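Local coordinates for packaging enzyme P4 (Pseudomonas phage phi13, PDB 4BLP), which probably hydrolyses nucleoside triphosphates as a hexameric RecA-like helicase motor that packages viral RNA into the phage capsid, at residues Gly42-Ala47 with Gln114-Leu119; Ser64-Ala69 with Val77-Leu82. All coordinates share one frame; numbering follows the deposited sequence. Where two conformers were deposited one is given.

Contact 1: Gly42-Ala47 with Gln114-Leu119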
loop_
_atom_site.group_PDB
_atom_site.type_symbol
_atom_site.label_atom_id
_atom_site.label_comp_id
_atom_site.label_asym_id
_atom_site.label_seq_id
_atom_site.Cartn_x
_atom_site.Cartn_y
_atom_site.Cartn_z
ATOM N N GLY D 42 1.502 -20.951 15.641
ATOM C CA GLY D 42 1.854 -22.275 15.123
ATOM C C GLY D 42 2.632 -22.215 13.828
ATOM O O GLY D 42 2.326 -21.429 12.937
ATOM N N SER D 43 3.658 -23.044 13.716
ATOM C CA SER D 43 4.466 -23.090 12.502
ATOM C C SER D 43 3.664 -23.640 11.301
ATOM O O SER D 43 2.945 -24.625 11.445
ATOM C CB SER D 43 5.681 -23.986 12.728
ATOM O OG SER D 43 6.341 -24.201 11.492
ATOM N N SER D 44 3.795 -23.008 10.145
ATOM C CA SER D 44 3.162 -23.515 8.911
ATOM C C SER D 44 4.138 -24.368 8.092
ATOM O O SER D 44 3.741 -24.883 7.050
ATOM C CB SER D 44 2.639 -22.351 8.067
ATOM O OG SER D 44 3.697 -21.457 7.756
ATOM N N THR D 45 5.395 -24.547 8.567
ATOM C CA THR D 45 6.397 -25.299 7.804
ATOM C C THR D 45 6.776 -26.617 8.480
ATOM O O THR D 45 7.565 -27.378 7.915
ATOM C CB THR D 45 7.650 -24.428 7.593
ATOM O OG1 THR D 45 8.150 -24.079 8.890
ATOM C CG2 THR D 45 7.358 -23.156 6.782
ATOM N N ASN D 46 6.233 -26.876 9.662
ATOM C CA ASN D 46 6.514 -28.059 10.463
ATOM C C ASN D 46 5.305 -28.999 10.387
ATOM O O ASN D 46 4.211 -28.622 10.788
ATOM C CB ASN D 46 6.845 -27.619 11.920
ATOM C CG ASN D 46 7.112 -28.765 12.836
ATOM O OD1 ASN D 46 6.184 -29.403 13.327
ATOM N ND2 ASN D 46 8.381 -29.060 13.075
ATOM N N ALA D 47 5.502 -30.215 9.843
ATOM C CA ALA D 47 4.422 -31.205 9.682
ATOM C C ALA D 47 3.668 -31.502 11.007
ATOM O O ALA D 47 2.439 -31.586 10.995
ATOM C CB ALA D 47 5.002 -32.496 9.111
ATOM N N GLN D 114 -4.309 -19.817 15.718
ATOM C CA GLN D 114 -2.989 -19.178 15.681
ATOM C C GLN D 114 -1.957 -19.837 14.765
ATOM O O GLN D 114 -0.805 -19.372 14.695
ATOM C CB GLN D 114 -2.449 -19.033 17.109
ATOM C CG GLN D 114 -3.292 -18.003 17.953
ATOM C CD GLN D 114 -3.417 -16.619 17.315
ATOM O OE1 GLN D 114 -2.523 -16.134 16.613
ATOM N NE2 GLN D 114 -4.500 -15.931 17.565
ATOM N N GLN D 115 -2.404 -20.810 13.950
ATOM C CA GLN D 115 -1.538 -21.352 12.902
ATOM C C GLN D 115 -1.106 -20.203 11.979
ATOM O O GLN D 115 -1.956 -19.407 11.525
ATOM C CB GLN D 115 -2.355 -22.382 12.081
ATOM C CG GLN D 115 -1.766 -22.730 10.692
ATOM C CD GLN D 115 -0.510 -23.575 10.641
ATOM O OE1 GLN D 115 0.033 -23.762 9.556
ATOM N NE2 GLN D 115 -0.004 -24.110 11.774
ATOM N N ASN D 116 0.171 -20.140 11.658
ATOM C CA ASN D 116 0.635 -19.113 10.703
ATOM C C ASN D 116 -0.057 -19.296 9.335
ATOM O O ASN D 116 -0.194 -20.435 8.870
ATOM C CB ASN D 116 2.159 -19.243 10.516
ATOM C CG ASN D 116 2.742 -18.214 9.591
ATOM O OD1 ASN D 116 2.582 -17.011 9.797
ATOM N ND2 ASN D 116 3.353 -18.675 8.513
ATOM N N ASN D 117 -0.519 -18.168 8.692
ATOM C CA ASN D 117 -1.130 -18.264 7.341
ATOM C C ASN D 117 -2.204 -19.343 7.295
ATOM O O ASN D 117 -2.274 -20.147 6.347
ATOM C CB ASN D 117 -0.037 -18.613 6.324
ATOM C CG ASN D 117 0.946 -17.505 6.111
ATOM O OD1 ASN D 117 0.657 -16.345 6.406
ATOM N ND2 ASN D 117 2.097 -17.843 5.544
ATOM N N VAL D 118 -3.071 -19.369 8.313
ATOM C CA VAL D 118 -4.089 -20.415 8.452
ATOM C C VAL D 118 -5.112 -20.451 7.287
ATOM O O VAL D 118 -5.662 -21.512 7.017
ATOM C CB VAL D 118 -4.794 -20.283 9.827
ATOM C CG1 VAL D 118 -5.701 -19.047 9.875
ATOM C CG2 VAL D 118 -5.566 -21.558 10.173
ATOM N N LEU D 119 -5.354 -19.330 6.610
ATOM C CA LEU D 119 -6.340 -19.361 5.516
ATOM C C LEU D 119 -5.758 -19.773 4.142
ATOM O O LEU D 119 -6.486 -19.752 3.131
ATOM C CB LEU D 119 -6.962 -17.943 5.363
ATOM C CG LEU D 119 -7.792 -17.478 6.581
ATOM C CD1 LEU D 119 -8.239 -16.014 6.395
ATOM C CD2 LEU D 119 -9.026 -18.374 6.778
#
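Ser44 OG has two polar partners: Asn116 ND2 donates to Ser44 OG over 2.9 Å, and Glu41 of a neighbouring subunit is its second hydrogen-bond partner through OE1. A hydroxyl can accept and donate at once, which is why serine suits a place between an amide and a carboxylate. The bond from Asn116 is nearly straight, 168° at the hydrogen, with OG lying in the amide plane; with CG anti to the backbone N (chi1 -178°), the short side chain reaches across to the facing loop.

The setting is a single beta bridge between two irregular loops, Gly42 opposite Gln115. Gly42 N donates to Gln114 O at 3.0 Å, and Asn116 N returns a bond to Gly42 O at 2.8 Å. With no side chain at Gly42, its CA comes within 4.2 Å of the CA of Gln115. The bridged Gln115 is also the first residue of a type II turn that ends at Val118.

Gln115 has the length to reach past the bridge. Bent at chi2 (72°), it sets its amide alongside Ser43 and Ser44. Gln115 NE2 gives one bond to Ser43 O (3.0 Å), approaching from above the carbonyl plane, and another to Gly57 O, while OE1 takes a bond from Arg120 NH2; both ends of this buried amide are therefore used. On the 42-47 side, Ser43 OG accepts from Thr45 N at 3.1 Å, closing an ST turn just ahead of helix 47-51, where Asn46 OD1 caps Ala49 N.

Contact 2: Ser64-Ala69 with Val77-Leu82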
loop_
_atom_site.group_PDB
_atom_site.type_symbol
_atom_site.label_atom_id
_atom_site.label_comp_id
_atom_site.label_asym_id
_atom_site.label_seq_id
_atom_site.Cartn_x
_atom_site.Cartn_y
_atom_site.Cartn_z
ATOM N N SER D 64 -15.796 -30.680 15.279
ATOM C CA SER D 64 -16.508 -29.605 15.984
ATOM C C SER D 64 -16.119 -28.182 15.515
ATOM O O SER D 64 -16.798 -27.216 15.884
ATOM C CB SER D 64 -16.238 -29.697 17.484
ATOM O OG SER D 64 -14.841 -29.653 17.747
ATOM N N GLU D 65 -15.012 -28.043 14.756
ATOM C CA GLU D 65 -14.518 -26.702 14.387
ATOM C C GLU D 65 -14.979 -26.221 13.023
ATOM O O GLU D 65 -14.920 -26.970 12.055
ATOM C CB GLU D 65 -12.982 -26.682 14.383
ATOM C CG GLU D 65 -12.363 -26.841 15.770
ATOM C CD GLU D 65 -10.849 -26.974 15.811
ATOM O OE1 GLU D 65 -10.261 -27.606 14.899
ATOM O OE2 GLU D 65 -10.247 -26.492 16.801
ATOM N N ILE D 66 -15.427 -24.966 12.934
ATOM C CA ILE D 66 -15.773 -24.359 11.647
ATOM C C ILE D 66 -14.827 -23.176 11.455
ATOM O O ILE D 66 -14.900 -22.216 12.219
ATOM C CB ILE D 66 -17.239 -23.908 11.516
ATOM C CG1 ILE D 66 -18.224 -25.074 11.781
ATOM C CG2 ILE D 66 -17.484 -23.286 10.097
ATOM C CD1 ILE D 66 -19.668 -24.568 12.031
ATOM N N LEU D 67 -14.003 -23.225 10.419
ATOM C CA LEU D 67 -13.109 -22.117 10.084
ATOM C C LEU D 67 -13.839 -21.150 9.151
ATOM O O LEU D 67 -14.475 -21.583 8.181
ATOM C CB LEU D 67 -11.860 -22.673 9.362
ATOM C CG LEU D 67 -10.834 -21.641 8.860
ATOM C CD1 LEU D 67 -10.098 -20.968 10.070
ATOM C CD2 LEU D 67 -9.807 -22.332 7.926
ATOM N N PHE D 68 -13.756 -19.850 9.430
ATOM C CA PHE D 68 -14.331 -18.823 8.562
ATOM C C PHE D 68 -13.473 -17.571 8.685
ATOM O O PHE D 68 -12.420 -17.594 9.340
ATOM C CB PHE D 68 -15.814 -18.562 8.906
ATOM C CG PHE D 68 -16.114 -18.015 10.295
ATOM C CD1 PHE D 68 -16.061 -18.845 11.419
ATOM C CD2 PHE D 68 -16.532 -16.698 10.465
ATOM C CE1 PHE D 68 -16.405 -18.352 12.697
ATOM C CE2 PHE D 68 -16.889 -16.218 11.729
ATOM C CZ PHE D 68 -16.786 -17.035 12.842
ATOM N N ALA D 69 -13.892 -16.481 8.034
ATOM C CA ALA D 69 -13.086 -15.275 8.106
ATOM C C ALA D 69 -13.943 -14.052 8.054
ATOM O O ALA D 69 -14.990 -14.064 7.400
ATOM C CB ALA D 69 -12.091 -15.254 6.918
ATOM N N VAL D 77 -15.304 -21.211 15.132
ATOM C CA VAL D 77 -16.331 -21.440 16.144
ATOM C C VAL D 77 -16.242 -22.957 16.485
ATOM O O VAL D 77 -16.135 -23.794 15.566
ATOM C CB VAL D 77 -17.760 -20.986 15.755
ATOM C CG1 VAL D 77 -18.214 -21.643 14.463
ATOM C CG2 VAL D 77 -18.759 -21.293 16.896
ATOM N N ASP D 78 -16.214 -23.298 17.775
ATOM C CA ASP D 78 -16.223 -24.717 18.161
ATOM C C ASP D 78 -17.636 -25.055 18.639
ATOM O O ASP D 78 -18.105 -24.524 19.653
ATOM C CB ASP D 78 -15.156 -25.044 19.217
ATOM C CG ASP D 78 -15.067 -26.575 19.411
ATOM O OD1 ASP D 78 -15.979 -27.142 20.019
ATOM O OD2 ASP D 78 -14.178 -27.214 18.794
ATOM N N LYS D 79 -18.333 -25.939 17.881
ATOM C CA LYS D 79 -19.720 -26.321 18.173
ATOM C C LYS D 79 -19.865 -27.044 19.506
ATOM O O LYS D 79 -20.933 -26.955 20.111
ATOM C CB LYS D 79 -20.253 -27.251 17.048
ATOM C CG LYS D 79 -20.399 -26.470 15.736
ATOM C CD LYS D 79 -20.977 -27.393 14.629
ATOM C CE LYS D 79 -19.869 -28.217 14.024
ATOM N NZ LYS D 79 -20.394 -29.227 13.057
ATOM N N ASP D 80 -18.831 -27.802 19.943
ATOM C CA ASP D 80 -18.925 -28.557 21.186
ATOM C C ASP D 80 -18.712 -27.627 22.395
ATOM O O ASP D 80 -19.418 -27.766 23.419
ATOM C CB ASP D 80 -17.926 -29.718 21.205
ATOM C CG ASP D 80 -18.298 -30.847 20.270
ATOM O OD1 ASP D 80 -19.395 -30.776 19.663
ATOM O OD2 ASP D 80 -17.490 -31.774 20.129
ATOM N N ALA D 81 -17.738 -26.703 22.289
ATOM C CA ALA D 81 -17.552 -25.701 23.359
ATOM C C ALA D 81 -18.839 -24.863 23.457
ATOM O O ALA D 81 -19.332 -24.606 24.559
ATOM C CB ALA D 81 -16.344 -24.814 23.061
ATOM N N LEU D 82 -19.431 -24.511 22.288
ATOM C CA LEU D 82 -20.656 -23.732 22.286
ATOM C C LEU D 82 -21.812 -24.478 22.944
ATOM O O LEU D 82 -22.517 -23.888 23.765
ATOM C CB LEU D 82 -21.044 -23.340 20.843
ATOM C CG LEU D 82 -22.396 -22.640 20.711
ATOM C CD1 LEU D 82 -22.407 -21.264 21.483
ATOM C CD2 LEU D 82 -22.765 -22.448 19.204
HETATM O O HOH W 1 -11.852 -26.111 18.943
HETATM O O HOH W 2 -17.371 -28.597 11.462
#
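Asp78 begins at CB on the same sheet face as Glu65, and a chi1 near trans (-171°) turns CG away from the backbone N, so that its carboxylate swings toward Ser64. Asp78 OD2 accepts a hydrogen bond from Ser64 OG at 2.7 Å, on its syn side but 26° out of the carboxylate plane. It also accepts a hydrogen bond from a water, whose O lies 2.6 Å from Asp78 OD2 and which donates to Glu65 OE2 as well. Asp78 OD1 turns to the helix that follows, accepting a good bond from Ala81 N (2.9 Å) on its anti side and a weak one from Asp80 N. Aspartate suits this N-cap because its two oxygens can serve the helix start and Ser64, just before the neighbouring strand, together, and the helix end would probably stabilise its charge.

The like-charged Glu65 stands close by, with its carboxylate plane turned 74° from that of Asp78. The bridging water lies between them, and Glu65 is further satisfied by the backbone N atoms of Leu54, Arg55 and Leu62.

The frame is a beta hairpin, strands 65-70 and 73-78, whose second strand runs directly into helix 79-91. Ile66 and Val77 form a hydrogen-bonded antiparallel pair, with Ile66 N donating to Val77 O in the carbonyl plane; past the strand end, Lys79 N donates to Ser64 O at 2.8 Å.

On the face of Ile66 and Val77, two beta-branched side chains lie side by side, Ile66 CB 3.8 Å from Val77 CG1. Ile66 CD1 also meets the aliphatic part of Lys79, 4.1 Å from its CD. Phe68 turns its ring edge to Val77 N, and its side chain also touches Leu242 and Ile245 of helix 233-248.

From the N terminus the chain first passes through 42-47, runs into helix 47-51 and then reaches strand 65-70. Contact 2 closes a short loop as 77-82 returns beside 64-69, with only seven residues between them. The chain continues through helix 79-91 and strand 110-111 before 114-119 meets 42-47, so contact 1 closes a far longer loop that encloses the whole of contact 2. Their centres lie about 18 Å apart, yet they touch: Leu119 CD1 packs 4.0 Å from Ala69 CB. Contact 1 ties two loops at an edge reached by neighbouring subunits, whereas contact 2 pairs the hairpin strands and ties Ser64, just ahead of the first, to the start of helix 79-91.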